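Local coordinates for protein short-chain-enoyl-CoA hydratase (Clostridium acetobutylicum, PDB 5Z7R) that catalyses the reversible hydration of crotonyl-CoA, and also accepts hexenoyl-CoA, as a short-chain enoyl-CoA hydratase of butanoate metabolism, at residues Ala116-Ile121 against Thr146-Arg151; Leu93-Lys98 against Ile214-Gln219; Ala128-Pro133 against Ile176-Lys181. All blocks are in the same frame, centred on the assembly; numbering follows the deposited sequence.

Interaction 1 of 3, residues Ala116-Ile121 against Thr146-Arg151; sequences AMSCDI and TQRLSR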
ATOM      1  N   ALA A 116      23.447  -8.944  -5.557  1.00 23.50           N
ATOM      2  CA  ALA A 116      23.343 -10.020  -4.575  1.00 23.25           C
ATOM      3  C   ALA A 116      21.998  -9.892  -3.824  1.00 24.47           C
ATOM      4  O   ALA A 116      21.307 -10.899  -3.589  1.00 23.55           O
ATOM      5  CB  ALA A 116      24.527  -9.981  -3.617  1.00 22.01           C
ATOM      6  N   MET A 117      21.609  -8.653  -3.503  1.00 26.14           N
ATOM      7  CA  MET A 117      20.317  -8.394  -2.797  1.00 24.12           C
ATOM      8  C   MET A 117      19.128  -8.713  -3.660  1.00 24.97           C
ATOM      9  O   MET A 117      18.015  -8.863  -3.151  1.00 25.52           O
ATOM     10  CB  MET A 117      20.225  -6.954  -2.376  1.00 23.76           C
ATOM     11  CG  MET A 117      21.268  -6.624  -1.347  1.00 24.23           C
ATOM     12  SD  MET A 117      21.047  -5.115  -0.435  1.00 25.90           S
ATOM     13  CE  MET A 117      21.565  -3.811  -1.539  1.00 25.12           C
ATOM     14  N   SER A 118      19.368  -8.860  -4.963  1.00 24.72           N
ATOM     15  CA  SER A 118      18.321  -9.172  -5.908  1.00 24.86           C
ATOM     16  C   SER A 118      18.132 -10.643  -6.103  1.00 25.56           C
ATOM     17  O   SER A 118      17.236 -11.036  -6.823  1.00 29.08           O
ATOM     18  CB  SER A 118      18.603  -8.509  -7.273  1.00 27.04           C
ATOM     19  OG  SER A 118      18.896  -7.114  -7.137  1.00 25.80           O
ATOM     20  N   CYS A 119      18.955 -11.478  -5.479  1.00 26.87           N
ATOM     21  CA  CYS A 119      18.684 -12.931  -5.435  1.00 27.08           C
ATOM     22  C   CYS A 119      17.828 -13.345  -4.228  1.00 26.50           C
ATOM     23  O   CYS A 119      17.682 -12.608  -3.251  1.00 28.67           O
ATOM     24  CB  CYS A 119      19.997 -13.709  -5.374  1.00 29.16           C
ATOM     25  SG  CYS A 119      21.218 -13.229  -6.612  1.00 30.50           S
ATOM     26  N   ASP A 120      17.261 -14.528  -4.310  1.00 24.74           N
ATOM     27  CA  ASP A 120      16.486 -15.086  -3.228  1.00 26.45           C
ATOM     28  C   ASP A 120      17.255 -15.273  -1.880  1.00 26.18           C
ATOM     29  O   ASP A 120      16.786 -14.827  -0.834  1.00 22.80           O
ATOM     30  CB  ASP A 120      15.905 -16.413  -3.696  1.00 27.68           C
ATOM     31  CG  ASP A 120      14.912 -16.235  -4.815  1.00 29.73           C
ATOM     32  OD1 ASP A 120      13.865 -15.627  -4.549  1.00 30.36           O
ATOM     33  OD2 ASP A 120      15.164 -16.695  -5.950  1.00 29.48           O
ATOM     34  N   ILE A 121      18.433 -15.917  -1.945  1.00 26.36           N
ATOM     35  CA  ILE A 121      19.237 -16.332  -0.808  1.00 25.70           C
ATOM     36  C   ILE A 121      20.673 -15.857  -0.993  1.00 27.92           C
ATOM     37  O   ILE A 121      21.268 -16.044  -2.055  1.00 32.47           O
ATOM     38  CB  ILE A 121      19.208 -17.862  -0.711  1.00 26.21           C
ATOM     39  CG1 ILE A 121      17.814 -18.327  -0.308  1.00 26.34           C
ATOM     40  CG2 ILE A 121      20.204 -18.385   0.310  1.00 26.89           C
ATOM     41  CD1 ILE A 121      17.479 -19.724  -0.772  1.00 27.86           C
ATOM     42  N   THR A 146      18.849   1.558  -2.458  1.00 26.19           N
ATOM     43  CA  THR A 146      18.100   2.401  -1.521  1.00 22.99           C
ATOM     44  C   THR A 146      16.845   1.703  -1.062  1.00 23.17           C
ATOM     45  O   THR A 146      16.224   2.119  -0.101  1.00 25.24           O
ATOM     46  CB  THR A 146      17.682   3.759  -2.144  1.00 22.97           C
ATOM     47  OG1 THR A 146      16.750   3.581  -3.227  1.00 21.61           O
ATOM     48  CG2 THR A 146      18.893   4.535  -2.636  1.00 23.72           C
ATOM     49  N   GLN A 147      16.458   0.647  -1.763  1.00 21.91           N
ATOM     50  CA  GLN A 147      15.242  -0.050  -1.454  1.00 20.82           C
ATOM     51  C   GLN A 147      15.461  -1.444  -0.864  1.00 21.83           C
ATOM     52  O   GLN A 147      14.746  -1.854   0.076  1.00 23.37           O
ATOM     53  CB  GLN A 147      14.403  -0.201  -2.721  1.00 20.24           C
ATOM     54  CG  GLN A 147      13.897   1.095  -3.308  1.00 20.92           C
ATOM     55  CD  GLN A 147      13.429   2.083  -2.250  1.00 21.35           C
ATOM     56  OE1 GLN A 147      12.575   1.760  -1.416  1.00 20.26           O
ATOM     57  NE2 GLN A 147      13.996   3.296  -2.278  1.00 20.97           N
ATOM     58  N   ARG A 148      16.401  -2.190  -1.438  1.00 19.85           N
ATOM     59  CA  ARG A 148      16.575  -3.555  -1.064  1.00 20.50           C
ATOM     60  C   ARG A 148      17.326  -3.654   0.310  1.00 21.10           C
ATOM     61  O   ARG A 148      16.992  -4.476   1.145  1.00 20.75           O
ATOM     62  CB  ARG A 148      17.237  -4.353  -2.198  1.00 18.79           C
ATOM     63  CG  ARG A 148      16.271  -4.697  -3.355  1.00 18.50           C
ATOM     64  CD  ARG A 148      16.759  -5.801  -4.287  1.00 18.28           C
ATOM     65  NE  ARG A 148      15.784  -6.095  -5.331  1.00 18.56           N
ATOM     66  CZ  ARG A 148      15.768  -5.499  -6.541  1.00 18.16           C
ATOM     67  NH1 ARG A 148      16.680  -4.611  -6.860  1.00 19.03           N
ATOM     68  NH2 ARG A 148      14.826  -5.767  -7.424  1.00 16.71           N
ATOM     69  N   LEU A 149      18.306  -2.807   0.555  1.00 20.45           N
ATOM     70  CA  LEU A 149      19.106  -2.986   1.749  1.00 21.39           C
ATOM     71  C   LEU A 149      18.206  -2.835   3.005  1.00 21.61           C
ATOM     72  O   LEU A 149      18.144  -3.720   3.842  1.00 19.84           O
ATOM     73  CB  LEU A 149      20.233  -1.963   1.761  1.00 21.28           C
ATOM     74  CG  LEU A 149      21.300  -2.145   2.831  1.00 21.79           C
ATOM     75  CD1 LEU A 149      21.949  -3.506   2.730  1.00 22.23           C
ATOM     76  CD2 LEU A 149      22.354  -1.079   2.691  1.00 21.67           C
ATOM     77  N   SER A 150      17.464  -1.726   3.075  1.00 21.82           N
ATOM     78  CA  SER A 150      16.615  -1.435   4.216  1.00 21.56           C
ATOM     79  C   SER A 150      15.569  -2.522   4.385  1.00 22.10           C
ATOM     80  O   SER A 150      15.243  -2.928   5.509  1.00 24.36           O
ATOM     81  CB  SER A 150      15.946  -0.118   4.012  1.00 20.35           C
ATOM     82  OG  SER A 150      15.302  -0.150   2.791  1.00 20.34           O
ATOM     83  N   ARG A 151      15.076  -3.043   3.277  1.00 21.95           N
ATOM     84  CA  ARG A 151      14.142  -4.171   3.347  1.00 21.63           C
ATOM     85  C   ARG A 151      14.785  -5.416   3.913  1.00 22.23           C
ATOM     86  O   ARG A 151      14.106  -6.204   4.533  1.00 19.82           O
ATOM     87  CB  ARG A 151      13.539  -4.529   1.980  1.00 20.01           C
ATOM     88  CG  ARG A 151      12.389  -3.641   1.550  1.00 19.97           C
ATOM     89  CD  ARG A 151      12.062  -3.788   0.065  1.00 18.50           C
ATOM     90  NE  ARG A 151      10.825  -3.056  -0.273  1.00 17.97           N
ATOM     91  CZ  ARG A 151      10.720  -1.740  -0.485  1.00 16.95           C
ATOM     92  NH1 ARG A 151       9.552  -1.254  -0.827  1.00 15.94           N
ATOM     93  NH2 ARG A 151      11.779  -0.915  -0.433  1.00 17.31           N
TER

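Interaction 2 of 3, residues Leu93-Lys98 against Ile214-Gln219; sequences LELLEK and INRGMQ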
ATOM      1  N   LEU A  93      15.741 -10.733 -12.327  1.00 25.06           N
ATOM      2  CA  LEU A  93      16.398 -11.750 -11.536  1.00 26.75           C
ATOM      3  C   LEU A  93      15.610 -12.055 -10.242  1.00 27.57           C
ATOM      4  O   LEU A  93      15.391 -13.241  -9.885  1.00 29.66           O
ATOM      5  CB  LEU A  93      17.815 -11.298 -11.192  1.00 27.04           C
ATOM      6  CG  LEU A  93      18.707 -12.352 -10.544  1.00 27.13           C
ATOM      7  CD1 LEU A  93      19.101 -13.431 -11.550  1.00 27.51           C
ATOM      8  CD2 LEU A  93      19.971 -11.731  -9.996  1.00 27.36           C
ATOM      9  N   GLU A  94      15.155 -10.992  -9.573  1.00 25.65           N
ATOM     10  CA  GLU A  94      14.415 -11.132  -8.302  1.00 24.21           C
ATOM     11  C   GLU A  94      13.149 -11.906  -8.524  1.00 24.35           C
ATOM     12  O   GLU A  94      12.793 -12.760  -7.708  1.00 24.64           O
ATOM     13  CB  GLU A  94      14.117  -9.740  -7.739  1.00 23.89           C
ATOM     14  CG  GLU A  94      13.381  -9.676  -6.423  1.00 22.65           C
ATOM     15  CD  GLU A  94      13.431  -8.292  -5.907  1.00 22.23           C
ATOM     16  OE1 GLU A  94      14.180  -8.077  -4.951  1.00 23.04           O
ATOM     17  OE2 GLU A  94      12.818  -7.379  -6.529  1.00 22.58           O
ATOM     18  N   LEU A  95      12.488 -11.670  -9.664  1.00 27.32           N
ATOM     19  CA  LEU A  95      11.181 -12.299  -9.932  1.00 28.15           C
ATOM     20  C   LEU A  95      11.299 -13.629 -10.634  1.00 30.79           C
ATOM     21  O   LEU A  95      10.307 -14.390 -10.712  1.00 29.63           O
ATOM     22  CB  LEU A  95      10.310 -11.361 -10.796  1.00 30.93           C
ATOM     23  CG  LEU A  95       9.808 -10.124 -10.059  1.00 31.55           C
ATOM     24  CD1 LEU A  95       9.240  -9.076 -11.009  1.00 32.40           C
ATOM     25  CD2 LEU A  95       8.759 -10.549  -9.017  1.00 33.18           C
ATOM     26  N   LEU A  96      12.483 -13.897 -11.196  1.00 31.59           N
ATOM     27  CA  LEU A  96      12.733 -15.150 -11.917  1.00 32.65           C
ATOM     28  C   LEU A  96      12.091 -16.323 -11.212  1.00 30.27           C
ATOM     29  O   LEU A  96      12.332 -16.558 -10.031  1.00 28.89           O
ATOM     30  CB  LEU A  96      14.250 -15.384 -12.020  1.00 35.06           C
ATOM     31  CG  LEU A  96      14.724 -16.726 -12.582  1.00 36.49           C
ATOM     32  CD1 LEU A  96      14.028 -17.005 -13.904  1.00 40.08           C
ATOM     33  CD2 LEU A  96      16.236 -16.713 -12.756  1.00 35.73           C
ATOM     34  N   GLU A  97      11.311 -17.097 -11.935  1.00 30.93           N
ATOM     35  CA  GLU A  97      10.564 -18.179 -11.323  1.00 32.92           C
ATOM     36  C   GLU A  97      11.357 -19.440 -10.922  1.00 30.59           C
ATOM     37  O   GLU A  97      10.783 -20.415 -10.531  1.00 32.50           O
ATOM     38  CB  GLU A  97       9.376 -18.531 -12.223  1.00 39.94           C
ATOM     39  CG  GLU A  97       8.438 -17.338 -12.440  1.00 44.60           C
ATOM     40  CD  GLU A  97       6.962 -17.712 -12.394  1.00 48.01           C
ATOM     41  OE1 GLU A  97       6.233 -17.218 -11.468  1.00 42.27           O
ATOM     42  OE2 GLU A  97       6.550 -18.496 -13.297  1.00 47.47           O
ATOM     43  N   LYS A  98      12.670 -19.410 -10.973  1.00 31.79           N
ATOM     44  CA  LYS A  98      13.477 -20.369 -10.217  1.00 34.12           C
ATOM     45  C   LYS A  98      14.224 -19.614  -9.112  1.00 31.69           C
ATOM     46  O   LYS A  98      14.606 -18.478  -9.301  1.00 34.12           O
ATOM     47  CB  LYS A  98      14.499 -21.134 -11.089  1.00 38.18           C
ATOM     48  CG  LYS A  98      14.430 -20.966 -12.608  1.00 41.53           C
ATOM     49  CD  LYS A  98      13.284 -21.707 -13.267  1.00 43.40           C
ATOM     50  CE  LYS A  98      13.378 -21.604 -14.789  1.00 44.38           C
ATOM     51  NZ  LYS A  98      12.624 -22.682 -15.498  1.00 45.93           N
ATOM     52  N   ILE A 214       5.699 -15.239  -1.993  1.00 22.27           N
ATOM     53  CA  ILE A 214       6.546 -14.484  -1.075  1.00 22.14           C
ATOM     54  C   ILE A 214       6.877 -13.119  -1.662  1.00 23.68           C
ATOM     55  O   ILE A 214       6.877 -12.119  -0.945  1.00 26.57           O
ATOM     56  CB  ILE A 214       7.842 -15.234  -0.741  1.00 21.11           C
ATOM     57  CG1 ILE A 214       7.509 -16.505   0.023  1.00 21.84           C
ATOM     58  CG2 ILE A 214       8.778 -14.357   0.077  1.00 21.72           C
ATOM     59  CD1 ILE A 214       8.658 -17.506   0.133  1.00 21.88           C
ATOM     60  N   ASN A 215       7.144 -13.065  -2.965  1.00 22.06           N
ATOM     61  CA  ASN A 215       7.488 -11.811  -3.614  1.00 22.71           C
ATOM     62  C   ASN A 215       6.298 -10.898  -3.672  1.00 21.10           C
ATOM     63  O   ASN A 215       6.418  -9.723  -3.350  1.00 20.07           O
ATOM     64  CB  ASN A 215       8.016 -12.014  -5.053  1.00 25.97           C
ATOM     65  CG  ASN A 215       9.499 -12.375  -5.086  1.00 29.07           C
ATOM     66  OD1 ASN A 215      10.292 -11.939  -4.219  1.00 29.39           O
ATOM     67  ND2 ASN A 215       9.901 -13.125  -6.118  1.00 28.37           N
ATOM     68  N   ARG A 216       5.154 -11.431  -4.068  1.00 20.63           N
ATOM     69  CA  ARG A 216       4.005 -10.566  -4.363  1.00 22.04           C
ATOM     70  C   ARG A 216       3.215 -10.223  -3.084  1.00 23.68           C
ATOM     71  O   ARG A 216       2.880  -9.048  -2.838  1.00 25.41           O
ATOM     72  CB  ARG A 216       3.099 -11.170  -5.434  1.00 23.34           C
ATOM     73  CG  ARG A 216       3.850 -11.877  -6.559  1.00 24.56           C
ATOM     74  CD  ARG A 216       3.807 -11.286  -7.951  1.00 25.37           C
ATOM     75  NE  ARG A 216       4.569 -10.089  -8.222  1.00 26.66           N
ATOM     76  CZ  ARG A 216       5.120  -9.738  -9.388  1.00 23.15           C
ATOM     77  NH1 ARG A 216       5.695  -8.560  -9.477  1.00 25.22           N
ATOM     78  NH2 ARG A 216       5.180 -10.535 -10.430  1.00 22.78           N
ATOM     79  N   GLY A 217       2.970 -11.231  -2.265  1.00 21.78           N
ATOM     80  CA  GLY A 217       2.402 -11.041  -0.951  1.00 21.27           C
ATOM     81  C   GLY A 217       3.153 -10.063  -0.072  1.00 21.40           C
ATOM     82  O   GLY A 217       2.550  -9.332   0.702  1.00 22.86           O
ATOM     83  N   MET A 218       4.460  -9.980  -0.221  1.00 22.49           N
ATOM     84  CA  MET A 218       5.245  -9.090   0.620  1.00 23.59           C
ATOM     85  C   MET A 218       5.028  -7.578   0.312  1.00 24.30           C
ATOM     86  O   MET A 218       5.486  -6.668   1.076  1.00 21.22           O
ATOM     87  CB  MET A 218       6.690  -9.479   0.454  1.00 26.93           C
ATOM     88  CG  MET A 218       7.565  -9.034   1.576  1.00 34.18           C
ATOM     89  SD  MET A 218       7.275  -9.888   3.147  1.00 38.48           S
ATOM     90  CE  MET A 218       8.621  -9.048   3.975  1.00 37.15           C
ATOM     91  N   GLN A 219       4.356  -7.294  -0.810  1.00 22.30           N
ATOM     92  CA  GLN A 219       4.205  -5.927  -1.240  1.00 22.65           C
ATOM     93  C   GLN A 219       2.942  -5.292  -0.693  1.00 21.63           C
ATOM     94  O   GLN A 219       2.803  -4.095  -0.729  1.00 21.24           O
ATOM     95  CB  GLN A 219       4.174  -5.845  -2.767  1.00 22.98           C
ATOM     96  CG  GLN A 219       5.311  -6.565  -3.471  1.00 21.18           C
ATOM     97  CD  GLN A 219       6.626  -6.151  -2.896  1.00 22.10           C
ATOM     98  OE1 GLN A 219       6.882  -4.963  -2.714  1.00 22.77           O
ATOM     99  NE2 GLN A 219       7.457  -7.134  -2.541  1.00 23.60           N
TER
HETATM  100  O   HOH W   1       8.330 -14.099  -8.176  1.00 32.27           O

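Interaction 3 of 3, residues Ala128-Pro133 against Ile176-Lys181; sequences ARFGQP and IGLVNK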
ATOM      1  N   ALA A 128      34.354 -12.232   2.126  1.00 31.83           N
ATOM      2  CA  ALA A 128      33.477 -11.251   1.469  1.00 33.53           C
ATOM      3  C   ALA A 128      33.393  -9.951   2.243  1.00 33.35           C
ATOM      4  O   ALA A 128      33.608  -9.918   3.442  1.00 33.25           O
ATOM      5  CB  ALA A 128      32.094 -11.825   1.205  1.00 32.37           C
ATOM      6  N   ARG A 129      33.155  -8.869   1.506  1.00 36.58           N
ATOM      7  CA  ARG A 129      32.806  -7.558   2.067  1.00 36.78           C
ATOM      8  C   ARG A 129      31.573  -6.984   1.363  1.00 33.84           C
ATOM      9  O   ARG A 129      31.355  -7.233   0.182  1.00 30.70           O
ATOM     10  CB  ARG A 129      33.959  -6.581   1.905  1.00 40.60           C
ATOM     11  CG  ARG A 129      35.250  -7.065   2.519  1.00 44.38           C
ATOM     12  CD  ARG A 129      36.175  -5.893   2.741  1.00 47.22           C
ATOM     13  NE  ARG A 129      37.146  -6.165   3.798  1.00 52.09           N
ATOM     14  CZ  ARG A 129      37.470  -5.304   4.759  1.00 56.47           C
ATOM     15  NH1 ARG A 129      38.379  -5.648   5.657  1.00 58.89           N
ATOM     16  NH2 ARG A 129      36.883  -4.105   4.839  1.00 58.29           N
ATOM     17  N   PHE A 130      30.768  -6.214   2.087  1.00 33.83           N
ATOM     18  CA  PHE A 130      29.548  -5.626   1.519  1.00 32.39           C
ATOM     19  C   PHE A 130      29.576  -4.149   1.762  1.00 30.50           C
ATOM     20  O   PHE A 130      30.157  -3.692   2.730  1.00 31.03           O
ATOM     21  CB  PHE A 130      28.266  -6.215   2.122  1.00 30.00           C
ATOM     22  CG  PHE A 130      28.083  -7.660   1.842  1.00 30.09           C
ATOM     23  CD1 PHE A 130      28.790  -8.611   2.554  1.00 30.63           C
ATOM     24  CD2 PHE A 130      27.225  -8.083   0.857  1.00 30.65           C
ATOM     25  CE1 PHE A 130      28.617  -9.957   2.289  1.00 30.71           C
ATOM     26  CE2 PHE A 130      27.058  -9.427   0.589  1.00 28.73           C
ATOM     27  CZ  PHE A 130      27.741 -10.360   1.300  1.00 28.28           C
ATOM     28  N   GLY A 131      28.940  -3.409   0.864  1.00 30.52           N
ATOM     29  CA  GLY A 131      28.941  -1.953   0.945  1.00 31.68           C
ATOM     30  C   GLY A 131      28.267  -1.263  -0.210  1.00 29.42           C
ATOM     31  O   GLY A 131      27.916  -1.896  -1.212  1.00 26.82           O
ATOM     32  N   GLN A 132      28.091   0.043  -0.026  1.00 30.52           N
ATOM     33  CA  GLN A 132      27.428   0.930  -0.993  1.00 31.14           C
ATOM     34  C   GLN A 132      28.241   2.208  -1.066  1.00 30.00           C
ATOM     35  O   GLN A 132      27.959   3.156  -0.359  1.00 31.21           O
ATOM     36  CB  GLN A 132      26.001   1.298  -0.552  1.00 29.22           C
ATOM     37  CG  GLN A 132      24.967   0.182  -0.599  1.00 27.97           C
ATOM     38  CD  GLN A 132      24.719  -0.397  -1.983  1.00 30.42           C
ATOM     39  OE1 GLN A 132      25.007   0.223  -3.013  1.00 29.87           O
ATOM     40  NE2 GLN A 132      24.156  -1.593  -2.010  1.00 31.23           N
ATOM     41  N   PRO A 133      29.242   2.258  -1.958  1.00 30.39           N
ATOM     42  CA  PRO A 133      30.132   3.425  -1.965  1.00 29.70           C
ATOM     43  C   PRO A 133      29.493   4.694  -2.546  1.00 30.08           C
ATOM     44  O   PRO A 133      30.075   5.803  -2.435  1.00 32.53           O
ATOM     45  CB  PRO A 133      31.299   2.974  -2.857  1.00 29.44           C
ATOM     46  CG  PRO A 133      31.083   1.547  -3.172  1.00 28.32           C
ATOM     47  CD  PRO A 133      29.623   1.271  -2.975  1.00 28.96           C
ATOM     48  N   ILE A 176      23.562  -8.882  10.632  1.00 30.38           N
ATOM     49  CA  ILE A 176      22.398  -8.056  10.305  1.00 28.21           C
ATOM     50  C   ILE A 176      21.422  -8.703   9.346  1.00 26.56           C
ATOM     51  O   ILE A 176      20.457  -8.061   8.929  1.00 29.24           O
ATOM     52  CB  ILE A 176      22.813  -6.679   9.793  1.00 28.16           C
ATOM     53  CG1 ILE A 176      23.385  -6.755   8.369  1.00 27.45           C
ATOM     54  CG2 ILE A 176      23.819  -6.098  10.768  1.00 27.17           C
ATOM     55  CD1 ILE A 176      24.071  -5.465   7.941  1.00 27.48           C
ATOM     56  N   GLY A 177      21.650  -9.976   9.016  1.00 23.84           N
ATOM     57  CA  GLY A 177      20.780 -10.715   8.107  1.00 21.85           C
ATOM     58  C   GLY A 177      21.008 -10.446   6.614  1.00 21.01           C
ATOM     59  O   GLY A 177      20.294 -10.982   5.793  1.00 20.08           O
ATOM     60  N   LEU A 178      21.984  -9.625   6.247  1.00 20.09           N
ATOM     61  CA  LEU A 178      22.277  -9.407   4.828  1.00 22.04           C
ATOM     62  C   LEU A 178      22.525 -10.735   4.142  1.00 24.45           C
ATOM     63  O   LEU A 178      22.033 -10.985   3.015  1.00 22.72           O
ATOM     64  CB  LEU A 178      23.499  -8.503   4.665  1.00 22.17           C
ATOM     65  CG  LEU A 178      23.800  -8.085   3.236  1.00 23.45           C
ATOM     66  CD1 LEU A 178      22.560  -7.568   2.526  1.00 23.31           C
ATOM     67  CD2 LEU A 178      24.880  -7.010   3.213  1.00 24.02           C
ATOM     68  N   VAL A 179      23.293 -11.598   4.839  1.00 26.65           N
ATOM     69  CA  VAL A 179      23.459 -12.994   4.420  1.00 26.69           C
ATOM     70  C   VAL A 179      22.882 -13.971   5.428  1.00 27.65           C
ATOM     71  O   VAL A 179      22.768 -13.628   6.599  1.00 26.59           O
ATOM     72  CB  VAL A 179      24.931 -13.352   4.182  1.00 28.77           C
ATOM     73  CG1 VAL A 179      25.448 -12.536   3.004  1.00 29.04           C
ATOM     74  CG2 VAL A 179      25.785 -13.121   5.440  1.00 28.39           C
ATOM     75  N   ASN A 180      22.527 -15.163   4.920  1.00 28.58           N
ATOM     76  CA  ASN A 180      22.056 -16.305   5.675  1.00 30.11           C
ATOM     77  C   ASN A 180      23.155 -17.218   6.246  1.00 33.17           C
ATOM     78  O   ASN A 180      22.906 -17.964   7.170  1.00 30.79           O
ATOM     79  CB  ASN A 180      21.173 -17.162   4.785  1.00 29.07           C
ATOM     80  CG  ASN A 180      19.912 -16.461   4.354  1.00 29.53           C
ATOM     81  OD1 ASN A 180      19.549 -15.397   4.875  1.00 30.70           O
ATOM     82  ND2 ASN A 180      19.215 -17.068   3.401  1.00 29.63           N
ATOM     83  N   LYS A 181      24.350 -17.202   5.663  1.00 38.22           N
ATOM     84  CA  LYS A 181      25.467 -18.030   6.138  1.00 36.05           C
ATOM     85  C   LYS A 181      26.811 -17.484   5.737  1.00 34.05           C
ATOM     86  O   LYS A 181      26.976 -16.834   4.699  1.00 32.53           O
ATOM     87  CB  LYS A 181      25.407 -19.414   5.542  1.00 41.57           C
ATOM     88  CG  LYS A 181      24.264 -20.298   5.967  1.00 48.06           C
ATOM     89  CD  LYS A 181      24.671 -21.745   5.700  1.00 56.38           C
ATOM     90  CE  LYS A 181      23.517 -22.711   5.910  1.00 62.80           C
ATOM     91  NZ  LYS A 181      22.594 -22.702   4.742  1.00 64.99           N
TER

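Interaction 1 of 3, residues Ala116-Ile121 against Thr146-Arg151
The apolar half of this contact is M117 lying against L149. M117, on helix 111-117, sends its chain across to helix 145-153, where the two side chains cross obliquely. Its sulfur makes the closest approaches: SD of M117 is 3.6 Å from CA of L149 and 3.7 Å from CD1 of the same leucine. The chain bends at its last torsion (chi3 -78°), which turns the terminal methyl back over the L149 backbone, with CE of M117 4.0 Å from N of L149. Nearer the backbone, CB of M117 meets CB of R148 at 4.0 Å. L149 is also packed by A158, L161 and I162 of helix 155-164.

The polar half belongs to R148. Its chain runs extended from CG to NE and passes M117, CD of R148 lying 3.5 Å from the carbonyl O of M117. Over one face of the guanidinium lies the hydroxyl of S118, its OG 3.2 Å above the plane and offset toward the rim. The approach of OG of S118 to NH1 of R148 has a poor angle and is packing, not a hydrogen bond. The serine hydroxyl is instead hydrogen-bonded to the carbonyl of E114, while NE of R148 forms a salt bridge with E94. A buried guanidinium thus has its charge answered by a carboxylate of helix 76-95.

All four touching residues are buried. M117 also lies beside E114, by similarity one of the two active-site glutamates, which is consistent with this helix-against-helix packing lying next to the active site of the crotonase fold.

Interaction 2 of 3, residues Leu93-Lys98 against Ile214-Gln219
N215 reaches from helix 204-217 to the last turn of helix 76-95, and the close part of the contact is gathered on its amide. ND2 of N215 gives a weak hydrogen bond to the carbonyl O of E94, 3.3 Å long and bent to 138° at the hydrogen. The same nitrogen donates to a water at 2.8 Å, and that water in turn donates to the carbonyl O of L95. One amide group therefore serves two successive carbonyls where the helix runs out, one directly and one through solvent. The other end of the amide faces a different subunit: OD1 of N215 accepts a hydrogen bond from K159 of the third subunit. With partners at both ends, the rotation of the amide is probably fixed. The carboxylate of E94 is held within its own chain, by R91 and R148.

The second part is looser, between the partly exposed L95 and R216. Here a leucine methyl rests on a flat cation: CD2 of L95 stands 3.6 Å above one face of the R216 guanidinium, offset toward the rim, and the two side chains cross at about a right angle. The R216 chain bends at chi2 and chi3 (-113° and 73°), which leaves a face of the guanidinium against the leucine methyl. E97 carries the opposite charge, but its OE1 stays 6.8 Å from NH2 of R216. R216 also packs on D223 of the second subunit and A227 of the fourth.

Here the end of helix 76-95 meets helix 204-217 close to subunit interfaces, with a side-chain amide and a water meeting the last carbonyls of the former within the oligomeric crotonase assembly.

Interaction 3 of 3, residues Ala128-Pro133 against Ile176-Lys181
This is a small, wholly apolar contact in the buried interior, where strand 129-131 of the smaller sheet faces the loop that leads from helix 170-175 to strand 182-183. F130 supplies the strand's share, and two consecutive loop residues, L178 and V179, supply the other. L178 comes over one face of the phenyl ring: its CD2 lies 3.5 Å from CD2 of F130 and equally close to CG, at the root of the ring. With the leucine CG anti to the backbone N (chi1 -173°), the branched end is carried out to the ring. V179 meets the opposite end of the phenyl, CG1 of V179 touching CZ of F130 at 3.6 Å in an oblique approach. The ring is thus touched near its attachment by one residue and at its tip by the next, although the backbones stay well apart, with 8.8 Å between CA of F130 and CA of L178.

No hydrogen bond crosses the contact; the carbonyl of L178 accepts from R122, and N180 and K181 pair with strand 121-125 through their backbones. Around this cluster, I168 of strand 168-169 and A173 of helix 170-175 also pack on F130. M117 of helix 111-117 touches L178, while V179 lies on R122 and A124 of strand 121-125, so the loop is wedged between the two sheets and these helices.

Interactions 1 and 3 are buried and adjoin each other, with M117 and L149 of the first both meeting L178 of the third in one continuous apolar cluster; helix 111-117 thus serves both. Interaction 2 is only partly buried and has three other subunits within reach. Helix 76-95, which carries one of its segments, also borders interaction 1: they are joined through the R148-E94 salt bridge, with C119 packing on L93 close by. No atoms of interactions 2 and 3 touch; their centres are about 21 Å apart. Chemistry follows position: purely hydrocarbon in 128-133/176-181, thioether and guanidinium packing in 116-121/146-151, and amide, water and a methyl-covered arginine in 93-98/214-219. All three reach the third subunit.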